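Local coordinates for RagA protein (Porphyromonas gingivalis, PDB 6SLN) that probably imports peptides across the outer membrane as a TonB-dependent receptor with a plug and a beta-barrel, a peptide being bound in this structure, at residues Asn896-Glu900 with Asp901-Thr905; Asp243-Leu246 with Asp247-Lys251; Asn874-Tyr877 with Phe878-Asn881. One frame throughout, in Å; residues are numbered along the deposited sequence.

Contact 1: Asn896-Glu900 with Asp901-Thr905; sequences NAWTE and DNKET
The amide nitrogen ND2 of Asn902 reaches back to two acceptors in 896-900: Ala897 O at 3.0 Å and, through a bent and weak bond, Asn896 OD1 at 2.9 Å. A third, longer and weak bond goes to Asn896 O. The two asparagine side chains run at about a right angle to each other, yet their amide planes differ by only 7°. Ala897 O is met from well above its carbonyl plane. Asn902 thus ties down backbone and side-chain atoms five and six positions back, across a tight turn. That turn is a type I beta turn by its torsions, Glu900 and Asp901 holding its two central positions. Its own bond runs from Asn902 N to Thr899 O, 3.1 Å, and a further backbone bond joins Thr899 N to Asn902 O, 2.8 Å. Asn902 O, besides accepting from Thr899 N, stands over one face of the Trp898 indole near its rim, 3.8 Å above the ring plane. Lys903 runs alongside the same indole, pointing the same way, and its bent chain brings NZ to Glu900 OE2 at 2.6 Å, a salt bridge between exposed or partly exposed side chains. Thr905 OG1, held anti to its own amide nitrogen (chi1 174°), donates to Asn896 O at 2.7 Å and accepts from Val907 N, so one hydroxyl links Asn896 to Val907, eleven residues further on. Both segments belong to the long loop between helix 874-879 and strand 921-937, where Ala897 packs on Val907 and Leu910, Trp898 lies on Lys909, and Trp898 NE1 bonds to Lys803 O, in the connection between strands 792-802 and 807-812.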
loop_
_atom_site.group_PDB
_atom_site.type_symbol
_atom_site.label_atom_id
_atom_site.label_comp_id
_atom_site.label_asym_id
_atom_site.label_seq_id
_atom_site.Cartn_x
_atom_site.Cartn_y
_atom_site.Cartn_z
ATOM N N ASN A 896 -20.927 39.527 35.508
ATOM C CA ASN A 896 -20.699 40.209 36.775
ATOM C C ASN A 896 -19.222 40.552 37.005
ATOM O O ASN A 896 -18.781 40.648 38.154
ATOM C CB ASN A 896 -21.243 39.366 37.928
ATOM C CG ASN A 896 -21.782 40.222 39.057
ATOM O OD1 ASN A 896 -21.878 41.445 38.931
ATOM N ND2 ASN A 896 -22.136 39.588 40.168
ATOM N N ALA A 897 -18.452 40.741 35.931
ATOM C CA ALA A 897 -17.054 41.133 36.055
ATOM C C ALA A 897 -16.922 42.462 36.788
ATOM O O ALA A 897 -17.821 43.313 36.748
ATOM C CB ALA A 897 -16.406 41.254 34.678
ATOM N N TRP A 898 -15.765 42.637 37.438
ATOM C CA TRP A 898 -15.504 43.816 38.259
ATOM C C TRP A 898 -15.408 45.060 37.393
ATOM O O TRP A 898 -14.690 45.084 36.392
ATOM C CB TRP A 898 -14.210 43.628 39.049
ATOM C CG TRP A 898 -13.832 44.741 40.009
ATOM C CD1 TRP A 898 -13.947 44.715 41.367
ATOM C CD2 TRP A 898 -13.221 46.004 39.686
ATOM N NE1 TRP A 898 -13.466 45.882 41.910
ATOM C CE2 TRP A 898 -13.020 46.692 40.900
ATOM C CE3 TRP A 898 -12.833 46.619 38.494
ATOM C CZ2 TRP A 898 -12.463 47.967 40.956
ATOM C CZ3 TRP A 898 -12.290 47.889 38.550
ATOM C CH2 TRP A 898 -12.104 48.547 39.775
ATOM N N THR A 899 -16.157 46.088 37.771
ATOM C CA THR A 899 -16.060 47.409 37.180
ATOM C C THR A 899 -15.990 48.404 38.322
ATOM O O THR A 899 -16.147 48.048 39.491
ATOM C CB THR A 899 -17.244 47.719 36.237
ATOM O OG1 THR A 899 -18.333 48.310 36.963
ATOM C CG2 THR A 899 -17.730 46.450 35.512
ATOM N N GLU A 900 -15.736 49.664 37.989
ATOM C CA GLU A 900 -15.822 50.689 39.018
ATOM C C GLU A 900 -17.227 50.767 39.589
ATOM O O GLU A 900 -17.401 51.026 40.785
ATOM C CB GLU A 900 -15.398 52.040 38.456
ATOM C CG GLU A 900 -14.624 52.878 39.457
ATOM C CD GLU A 900 -13.567 52.065 40.180
ATOM O OE1 GLU A 900 -12.559 51.695 39.537
ATOM O OE2 GLU A 900 -13.749 51.791 41.386
ATOM N N ASP A 901 -18.234 50.522 38.760
ATOM C CA ASP A 901 -19.618 50.575 39.203
ATOM C C ASP A 901 -20.110 49.241 39.747
ATOM O O ASP A 901 -21.264 49.148 40.173
ATOM C CB ASP A 901 -20.523 51.030 38.054
ATOM C CG ASP A 901 -19.936 52.193 37.270
ATOM O OD1 ASP A 901 -19.747 53.284 37.852
ATOM O OD2 ASP A 901 -19.657 52.009 36.067
ATOM N N ASN A 902 -19.266 48.216 39.759
ATOM C CA ASN A 902 -19.685 46.908 40.253
ATOM C C ASN A 902 -18.469 46.288 40.914
ATOM O O ASN A 902 -17.534 45.859 40.232
ATOM C CB ASN A 902 -20.215 46.021 39.127
ATOM C CG ASN A 902 -20.432 44.587 39.570
ATOM O OD1 ASN A 902 -20.925 44.329 40.666
ATOM N ND2 ASN A 902 -20.039 43.646 38.729
ATOM N N LYS A 903 -18.481 46.235 42.234
ATOM C CA LYS A 903 -17.277 45.921 42.972
ATOM C C LYS A 903 -17.440 44.799 43.973
ATOM O O LYS A 903 -16.437 44.163 44.316
ATOM C CB LYS A 903 -16.772 47.169 43.699
ATOM C CG LYS A 903 -15.582 47.797 43.044
ATOM C CD LYS A 903 -15.025 48.895 43.911
ATOM C CE LYS A 903 -15.500 50.251 43.453
ATOM N NZ LYS A 903 -14.527 51.304 43.858
ATOM N N GLU A 904 -18.648 44.536 44.466
ATOM C CA GLU A 904 -18.869 43.354 45.292
ATOM C C GLU A 904 -19.085 42.200 44.322
ATOM O O GLU A 904 -20.204 41.795 43.996
ATOM C CB GLU A 904 -20.024 43.552 46.263
ATOM C CG GLU A 904 -19.859 44.764 47.186
ATOM C CD GLU A 904 -18.506 44.813 47.891
ATOM O OE1 GLU A 904 -17.912 45.915 47.963
ATOM O OE2 GLU A 904 -18.038 43.758 48.379
ATOM N N THR A 905 -17.965 41.702 43.819
ATOM C CA THR A 905 -17.932 40.563 42.922
ATOM C C THR A 905 -16.547 39.947 42.999
ATOM O O THR A 905 -15.548 40.658 43.137
ATOM C CB THR A 905 -18.242 40.961 41.483
ATOM O OG1 THR A 905 -18.047 39.821 40.628
ATOM C CG2 THR A 905 -17.339 42.107 41.034
#

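Contact 2: Asp243-Leu246 with Asp247-Lys251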
loop_
_atom_site.group_PDB
_atom_site.type_symbol
_atom_site.label_atom_id
_atom_site.label_comp_id
_atom_site.label_asym_id
_atom_site.label_seq_id
_atom_site.Cartn_x
_atom_site.Cartn_y
_atom_site.Cartn_z
ATOM N N ASP A 243 -28.148 36.383 23.275
ATOM C CA ASP A 243 -28.234 37.807 23.582
ATOM C C ASP A 243 -27.138 38.204 24.548
ATOM O O ASP A 243 -26.406 39.174 24.316
ATOM C CB ASP A 243 -29.607 38.166 24.164
ATOM C CG ASP A 243 -30.709 38.168 23.119
ATOM O OD1 ASP A 243 -30.396 38.264 21.912
ATOM O OD2 ASP A 243 -31.892 38.049 23.509
ATOM N N GLU A 244 -26.994 37.436 25.628
ATOM C CA GLU A 244 -26.026 37.769 26.664
ATOM C C GLU A 244 -24.614 37.849 26.101
ATOM O O GLU A 244 -23.885 38.813 26.375
ATOM C CB GLU A 244 -26.108 36.748 27.789
ATOM C CG GLU A 244 -27.355 36.871 28.584
ATOM C CD GLU A 244 -27.480 35.794 29.618
ATOM O OE1 GLU A 244 -26.974 34.667 29.382
ATOM O OE2 GLU A 244 -28.100 36.079 30.661
ATOM N N LEU A 245 -24.207 36.840 25.319
ATOM C CA LEU A 245 -22.880 36.869 24.711
ATOM C C LEU A 245 -22.705 38.102 23.839
ATOM O O LEU A 245 -21.695 38.807 23.946
ATOM C CB LEU A 245 -22.630 35.605 23.888
ATOM C CG LEU A 245 -21.314 35.680 23.108
ATOM C CD1 LEU A 245 -20.161 35.899 24.087
ATOM C CD2 LEU A 245 -21.103 34.442 22.280
ATOM N N LEU A 246 -23.686 38.387 22.969
ATOM C CA LEU A 246 -23.560 39.540 22.082
ATOM C C LEU A 246 -23.457 40.841 22.871
ATOM O O LEU A 246 -22.631 41.705 22.557
ATOM C CB LEU A 246 -24.728 39.596 21.104
ATOM C CG LEU A 246 -24.807 40.855 20.229
ATOM C CD1 LEU A 246 -23.515 41.048 19.467
ATOM C CD2 LEU A 246 -25.978 40.762 19.254
ATOM N N ASP A 247 -24.270 41.000 23.908
ATOM C CA ASP A 247 -24.141 42.204 24.721
ATOM C C ASP A 247 -22.778 42.260 25.381
ATOM O O ASP A 247 -22.143 43.320 25.431
ATOM C CB ASP A 247 -25.239 42.257 25.779
ATOM C CG ASP A 247 -25.432 43.644 26.332
ATOM O OD1 ASP A 247 -25.546 44.596 25.519
ATOM O OD2 ASP A 247 -25.464 43.777 27.577
ATOM N N PHE A 248 -22.313 41.117 25.884
ATOM C CA PHE A 248 -21.017 41.038 26.551
ATOM C C PHE A 248 -19.894 41.495 25.624
ATOM O O PHE A 248 -19.127 42.398 25.962
ATOM C CB PHE A 248 -20.816 39.601 27.035
ATOM C CG PHE A 248 -19.479 39.322 27.635
ATOM C CD1 PHE A 248 -19.072 39.952 28.797
ATOM C CD2 PHE A 248 -18.643 38.386 27.058
ATOM C CE1 PHE A 248 -17.847 39.671 29.357
ATOM C CE2 PHE A 248 -17.413 38.098 27.619
ATOM C CZ PHE A 248 -17.016 38.742 28.765
ATOM N N GLN A 249 -19.828 40.931 24.421
ATOM C CA GLN A 249 -18.767 41.288 23.489
ATOM C C GLN A 249 -18.825 42.758 23.102
ATOM O O GLN A 249 -17.786 43.406 22.955
ATOM C CB GLN A 249 -18.855 40.415 22.240
ATOM C CG GLN A 249 -18.744 38.918 22.498
ATOM C CD GLN A 249 -19.120 38.113 21.274
ATOM O OE1 GLN A 249 -20.209 38.297 20.707
ATOM N NE2 GLN A 249 -18.212 37.241 20.830
ATOM N N VAL A 250 -20.025 43.305 22.915
ATOM C CA VAL A 250 -20.111 44.700 22.498
ATOM C C VAL A 250 -19.655 45.609 23.619
ATOM O O VAL A 250 -18.982 46.617 23.381
ATOM C CB VAL A 250 -21.534 45.057 22.032
ATOM C CG1 VAL A 250 -21.574 46.500 21.555
ATOM C CG2 VAL A 250 -21.954 44.152 20.911
ATOM N N LYS A 251 -20.010 45.269 24.856
ATOM C CA LYS A 251 -19.586 46.086 25.990
ATOM C C LYS A 251 -18.100 45.916 26.280
ATOM O O LYS A 251 -17.449 46.855 26.743
ATOM C CB LYS A 251 -20.409 45.739 27.228
ATOM C CG LYS A 251 -21.734 46.417 27.280
ATOM C CD LYS A 251 -22.569 45.888 28.426
ATOM C CE LYS A 251 -23.969 46.471 28.389
ATOM N NZ LYS A 251 -24.773 45.954 29.528
#
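Leu245 and Gln249 pack against each other, one turn apart on helix 242-252, and the i to i+4 backbone bonds of an alpha helix run beneath them. Each of residues 247 to 250 donates its backbone N to the carbonyl oxygen four positions back, Asp247 N to Asp243 O at 2.8 Å being a nearly straight example with an N-H...O angle of 170°. On the packed side, Leu245 CD1 lies 3.7 Å from Gln249 CG, the two side chains crossing at a slant. The same methyl meets the edge of the Phe248 ring, with Leu245 CD1 4.2 Å from Phe248 CD2. The amide beyond that glutamine chain is fixed at both ends, OE1 by Tyr400 OH and NE2 by Met886 O. Phe248 itself is buried against Met240, Met886 and Leu910. Round the helix, Leu246 and Val250 point the same way, side by side, with Leu246 CD1 3.8 Å from Val250 CG2; Leu246 also packs on Val261, Val264 and Lys265 of helix 261-276, joining the two helices.

The other flank is polar and more open. Glu244 is partly exposed and turns its carboxylate out of this packing, where OE1 takes a salt bridge from Lys892 and a bond from Thr241 N. Asp243 and Lys251 are exposed. The fully extended chain of Lys251 (chi2 to chi4 all near 180°) turns back along the helix, and its NZ reaches Asp247 OD2 at 3.0 Å, on the syn side and 19° out of the carboxylate plane.

Contact 3: Asn874-Tyr877 with Phe878-Asn881; sequences NDRY and FTEN
Asp875 O accepts two backbone donors, Thr879 N at 3.0 Å and Phe878 N at 2.8 Å, so i to i+4 and i to i+3 bonds share one oxygen in the last turn of helix 874-879. Glu880 N still bonds to Arg876 O, although Glu880 is the first residue to leave helical torsions. Its side chain lies alongside Arg876, whose chain bends at chi3 (33°) and presents NE and NH2 side-on, one to each carboxylate oxygen. Arg876 NE meets Glu880 OE2 at 2.6 Å, nearly straight (174°); the oxygen lies in the guanidinium plane, but NE comes from above the carboxylate plane. Arg876 NH2 reaches Glu880 OE1 at 3.3 Å. NH1 is engaged by Glu922, on strand 921-937. This short helix follows barrel strand 857-873, and its aromatic residues face a bound peptide. Tyr877 and Phe878 form an edge-to-face (T-shaped) pair, ring centroids 5.5 Å apart, with the tyrosine edge directed at the phenylalanine face. Tyr877 is also stacked with Phe916 and touches an apolar side chain of the peptide. Asn881 ND2 stands over one face of the tyrosine ring, toward its rim and 4.0 Å from Tyr877 CE1, while Asn881 OD1 takes a bond from Gly883 N. The amide of Asn874 lies near the Phe878 ring, their planes 28° apart, and its ND2 donates to the peptide backbone, on which Phe878 also packs.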
loop_
_atom_site.group_PDB
_atom_site.type_symbol
_atom_site.label_atom_id
_atom_site.label_comp_id
_atom_site.label_asym_id
_atom_site.label_seq_id
_atom_site.Cartn_x
_atom_site.Cartn_y
_atom_site.Cartn_z
ATOM N N ASN A 874 -9.283 22.268 31.584
ATOM C CA ASN A 874 -8.812 23.152 30.531
ATOM C C ASN A 874 -9.953 23.908 29.874
ATOM O O ASN A 874 -9.767 25.066 29.484
ATOM C CB ASN A 874 -8.054 22.338 29.496
ATOM C CG ASN A 874 -6.907 23.082 28.883
ATOM O OD1 ASN A 874 -5.935 22.467 28.481
ATOM N ND2 ASN A 874 -7.005 24.391 28.794
ATOM N N ASP A 875 -11.121 23.266 29.721
ATOM C CA ASP A 875 -12.277 23.931 29.106
ATOM C C ASP A 875 -12.565 25.251 29.803
ATOM O O ASP A 875 -12.795 26.281 29.152
ATOM C CB ASP A 875 -13.524 23.046 29.176
ATOM C CG ASP A 875 -13.629 22.056 28.030
ATOM O OD1 ASP A 875 -12.658 21.904 27.262
ATOM O OD2 ASP A 875 -14.696 21.408 27.918
ATOM N N ARG A 876 -12.546 25.239 31.138
ATOM C CA ARG A 876 -12.845 26.456 31.871
ATOM C C ARG A 876 -11.807 27.545 31.631
ATOM O O ARG A 876 -12.100 28.715 31.890
ATOM C CB ARG A 876 -13.018 26.154 33.369
ATOM C CG ARG A 876 -14.288 25.341 33.661
ATOM C CD ARG A 876 -14.628 25.166 35.131
ATOM N NE ARG A 876 -14.222 26.324 35.911
ATOM C CZ ARG A 876 -13.256 26.290 36.825
ATOM N NH1 ARG A 876 -12.619 25.150 37.063
ATOM N NH2 ARG A 876 -12.912 27.386 37.491
ATOM N N TYR A 877 -10.634 27.217 31.088
ATOM C CA TYR A 877 -9.710 28.282 30.707
ATOM C C TYR A 877 -10.268 29.104 29.556
ATOM O O TYR A 877 -9.886 30.269 29.390
ATOM C CB TYR A 877 -8.323 27.715 30.341
ATOM C CG TYR A 877 -7.354 28.752 29.805
ATOM C CD1 TYR A 877 -7.255 29.017 28.444
ATOM C CD2 TYR A 877 -6.543 29.465 30.655
ATOM C CE1 TYR A 877 -6.375 29.973 27.958
ATOM C CE2 TYR A 877 -5.652 30.413 30.180
ATOM C CZ TYR A 877 -5.575 30.668 28.837
ATOM O OH TYR A 877 -4.687 31.617 28.381
ATOM N N PHE A 878 -11.165 28.518 28.765
ATOM C CA PHE A 878 -11.843 29.227 27.695
ATOM C C PHE A 878 -13.163 29.820 28.168
ATOM O O PHE A 878 -13.416 31.011 27.964
ATOM C CB PHE A 878 -12.064 28.283 26.525
ATOM C CG PHE A 878 -10.804 27.753 25.976
ATOM C CD1 PHE A 878 -10.133 28.445 24.986
ATOM C CD2 PHE A 878 -10.253 26.572 26.473
ATOM C CE1 PHE A 878 -8.945 27.965 24.485
ATOM C CE2 PHE A 878 -9.061 26.077 25.974
ATOM C CZ PHE A 878 -8.408 26.775 24.985
ATOM N N THR A 879 -13.996 29.017 28.833
ATOM C CA THR A 879 -15.328 29.496 29.176
ATOM C C THR A 879 -15.319 30.581 30.253
ATOM O O THR A 879 -16.297 31.321 30.376
ATOM C CB THR A 879 -16.189 28.330 29.628
ATOM O OG1 THR A 879 -15.501 27.631 30.669
ATOM C CG2 THR A 879 -16.437 27.407 28.482
ATOM N N GLU A 880 -14.254 30.713 31.040
ATOM C CA GLU A 880 -14.221 31.779 32.037
ATOM C C GLU A 880 -13.192 32.850 31.702
ATOM O O GLU A 880 -12.877 33.695 32.546
ATOM C CB GLU A 880 -13.989 31.194 33.427
ATOM C CG GLU A 880 -15.096 30.237 33.802
ATOM C CD GLU A 880 -14.873 29.542 35.110
ATOM O OE1 GLU A 880 -14.008 30.002 35.874
ATOM O OE2 GLU A 880 -15.562 28.538 35.375
ATOM N N ASN A 881 -12.687 32.853 30.466
ATOM C CA ASN A 881 -11.683 33.823 30.046
ATOM C C ASN A 881 -12.340 35.156 29.681
ATOM O O ASN A 881 -13.026 35.263 28.654
ATOM C CB ASN A 881 -10.892 33.271 28.870
ATOM C CG ASN A 881 -9.644 34.070 28.588
ATOM O OD1 ASN A 881 -9.651 35.315 28.618
ATOM N ND2 ASN A 881 -8.557 33.360 28.292
#

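The three contacts lie on the same side of the chain's centre without touching. Centres of contacts 1 and 2 are about 17 Å apart, as are those of contacts 2 and 3; contacts 1 and 3 are about 20 Å apart. The nearest atoms of contacts 2 and 3 come within about 5 Å. The loop after helix 874-879 relates them: it carries contact 1, its Met886 and Lys892 bond to contact 2, and its Leu910 touches both Ala897 and Phe248. Among the three, contact 3 reaches the bound peptide. The phospholipid pocket is lined by barrel residues such as Phe501 and Tyr525, none from these segments.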